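Long-range contact in probable transcriptional regulator, LysR family protein (PDB 2QL3), which probably acts as a DNA-binding transcription factor of the LysR family, represented here by its C-terminal effector-binding domain: residues G5-G10 and E54-I59. Sequence-based numbering, arbitrary orientation.
Sequences GPIAVG and ELDVAI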
loop_
_atom_site.group_PDB
_atom_site.type_symbol
_atom_site.label_atom_id
_atom_site.label_comp_id
_atom_site.label_asym_id
_atom_site.label_seq_id
_atom_site.Cartn_x
_atom_site.Cartn_y
_atom_site.Cartn_z
ATOM N N GLY A 5 -15.700 -12.126 -22.781
ATOM C CA GLY A 5 -15.388 -13.217 -21.879
ATOM C C GLY A 5 -14.349 -12.830 -20.820
ATOM O O GLY A 5 -13.771 -11.722 -20.872
ATOM N N PRO A 6 -14.110 -13.741 -19.862
ATOM C CA PRO A 6 -13.273 -13.447 -18.651
ATOM C C PRO A 6 -11.809 -13.480 -18.971
ATOM O O PRO A 6 -11.388 -14.330 -19.744
ATOM C CB PRO A 6 -13.610 -14.607 -17.718
ATOM C CG PRO A 6 -13.970 -15.761 -18.678
ATOM C CD PRO A 6 -14.646 -15.108 -19.838
ATOM N N ILE A 7 -11.016 -12.590 -18.349
ATOM C CA ILE A 7 -9.538 -12.725 -18.340
ATOM C C ILE A 7 -9.085 -12.522 -16.913
ATOM O O ILE A 7 -9.582 -11.632 -16.246
ATOM C CB ILE A 7 -8.770 -11.746 -19.329
ATOM C CG1 ILE A 7 -7.266 -11.923 -19.197
ATOM C CG2 ILE A 7 -9.153 -10.238 -19.121
ATOM C CD1 ILE A 7 -6.417 -10.890 -19.959
ATOM N N ALA A 8 -8.185 -13.359 -16.447
ATOM C CA ALA A 8 -7.537 -13.173 -15.121
ATOM C C ALA A 8 -6.155 -12.515 -15.253
ATOM O O ALA A 8 -5.247 -13.044 -15.895
ATOM C CB ALA A 8 -7.471 -14.472 -14.299
ATOM N N VAL A 9 -6.073 -11.321 -14.691
ATOM C CA VAL A 9 -4.859 -10.487 -14.699
ATOM C C VAL A 9 -4.255 -10.366 -13.293
ATOM O O VAL A 9 -4.903 -9.912 -12.320
ATOM C CB VAL A 9 -5.135 -9.063 -15.235
ATOM C CG1 VAL A 9 -3.797 -8.248 -15.309
ATOM C CG2 VAL A 9 -5.849 -9.091 -16.607
ATOM N N GLY A 10 -3.024 -10.803 -13.157
ATOM C CA GLY A 10 -2.386 -10.660 -11.852
ATOM C C GLY A 10 -1.354 -9.567 -11.904
ATOM O O GLY A 10 -0.921 -9.146 -13.019
ATOM N N GLU A 54 -4.517 -20.091 -13.100
ATOM C CA GLU A 54 -5.465 -19.300 -12.357
ATOM C C GLU A 54 -5.411 -17.872 -12.855
ATOM O O GLU A 54 -6.369 -17.125 -12.659
ATOM C CB GLU A 54 -5.130 -19.310 -10.847
ATOM C CG GLU A 54 -5.407 -20.623 -10.135
ATOM C CD GLU A 54 -5.068 -20.507 -8.630
ATOM O OE1 GLU A 54 -4.022 -21.069 -8.199
ATOM O OE2 GLU A 54 -5.836 -19.833 -7.893
ATOM N N LEU A 55 -4.270 -17.487 -13.423
ATOM C CA LEU A 55 -4.084 -16.208 -14.080
ATOM C C LEU A 55 -3.813 -16.469 -15.547
ATOM O O LEU A 55 -3.194 -17.473 -15.873
ATOM C CB LEU A 55 -2.904 -15.432 -13.483
ATOM C CG LEU A 55 -2.951 -15.043 -12.014
ATOM C CD1 LEU A 55 -1.573 -14.467 -11.656
ATOM C CD2 LEU A 55 -4.069 -14.043 -11.783
ATOM N N ASP A 56 -4.293 -15.575 -16.410
ATOM C CA ASP A 56 -3.996 -15.640 -17.849
ATOM C C ASP A 56 -2.664 -14.930 -18.105
ATOM O O ASP A 56 -1.808 -15.427 -18.834
ATOM C CB ASP A 56 -5.072 -14.957 -18.716
ATOM C CG ASP A 56 -6.440 -15.721 -18.752
ATOM O OD1 ASP A 56 -6.588 -16.576 -19.644
ATOM O OD2 ASP A 56 -7.360 -15.491 -17.912
ATOM N N VAL A 57 -2.527 -13.746 -17.500
ATOM C CA VAL A 57 -1.383 -12.862 -17.695
ATOM C C VAL A 57 -1.023 -12.233 -16.348
ATOM O O VAL A 57 -1.801 -12.283 -15.391
ATOM C CB VAL A 57 -1.639 -11.741 -18.765
ATOM C CG1 VAL A 57 -1.951 -12.342 -20.144
ATOM C CG2 VAL A 57 -2.767 -10.816 -18.351
ATOM N N ALA A 58 0.200 -11.721 -16.279
ATOM C CA ALA A 58 0.724 -11.030 -15.095
ATOM C C ALA A 58 1.423 -9.741 -15.568
ATOM O O ALA A 58 2.093 -9.717 -16.648
ATOM C CB ALA A 58 1.726 -11.959 -14.378
ATOM N N ILE A 59 1.253 -8.675 -14.796
ATOM C CA ILE A 59 2.005 -7.463 -14.971
ATOM C C ILE A 59 3.044 -7.459 -13.865
ATOM O O ILE A 59 2.705 -7.429 -12.683
ATOM C CB ILE A 59 1.141 -6.209 -14.828
ATOM C CG1 ILE A 59 -0.073 -6.267 -15.797
ATOM C CG2 ILE A 59 1.983 -4.945 -15.010
ATOM C CD1 ILE A 59 0.272 -6.409 -17.241
HETATM O O HOH W 1 -9.187 -16.132 -20.575
#
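I7 meets D56 and V57 with its longer branch: CG1 lies anti to the backbone N (chi1 178°) and passes D56 CB at 3.8 Å, while CD1 reaches on to V57 CG2 at 4.0 Å, the side chains of I7 and V57 crossing at about a right angle. Just before it in the chain, P6 is linked less directly, through a water that donates to P6 O and to D56 OD1. A8 carries most of the polar exchange. Its N-H points almost straight at D56 OD2 (2.7 Å from A8 N, 176° at the hydrogen), meeting the anti side of the carboxylate, so a side chain takes a backbone donor at the point where strand 57-61 has not yet begun. A8 O in turn accepts two N-H groups, that of D56 N at 2.8 Å and that of V57 N at 3.2 Å. Without the carboxylate, as with an alanine at D56, A8 N would probably lose this acceptor and the bridging water one of its anchors. From V57 onward, strand 57-61 runs parallel to strand 5-11, illustrating how the first and third strands of a periplasmic-binding-protein-like domain become neighbours after the chain has passed through helix 20-30, strand 34-40 and helix 43-51. V9 pairs with V57, and their CG2 methyls touch at 3.9 Å on the face covered by F201 of helix 196-205. V9 CG1 touches I59 CG1, with L20 of helix 20-30 packing on both residues. G10 closes the pairing: G10 N donates to V57 O at 2.9 Å and G10 O receives I59 N at 2.8 Å. L55 lays both methyls against the G10 backbone, CD2 on N and CA and CD1 on CA; L46 and L50 of helix 43-51 also pack on L55.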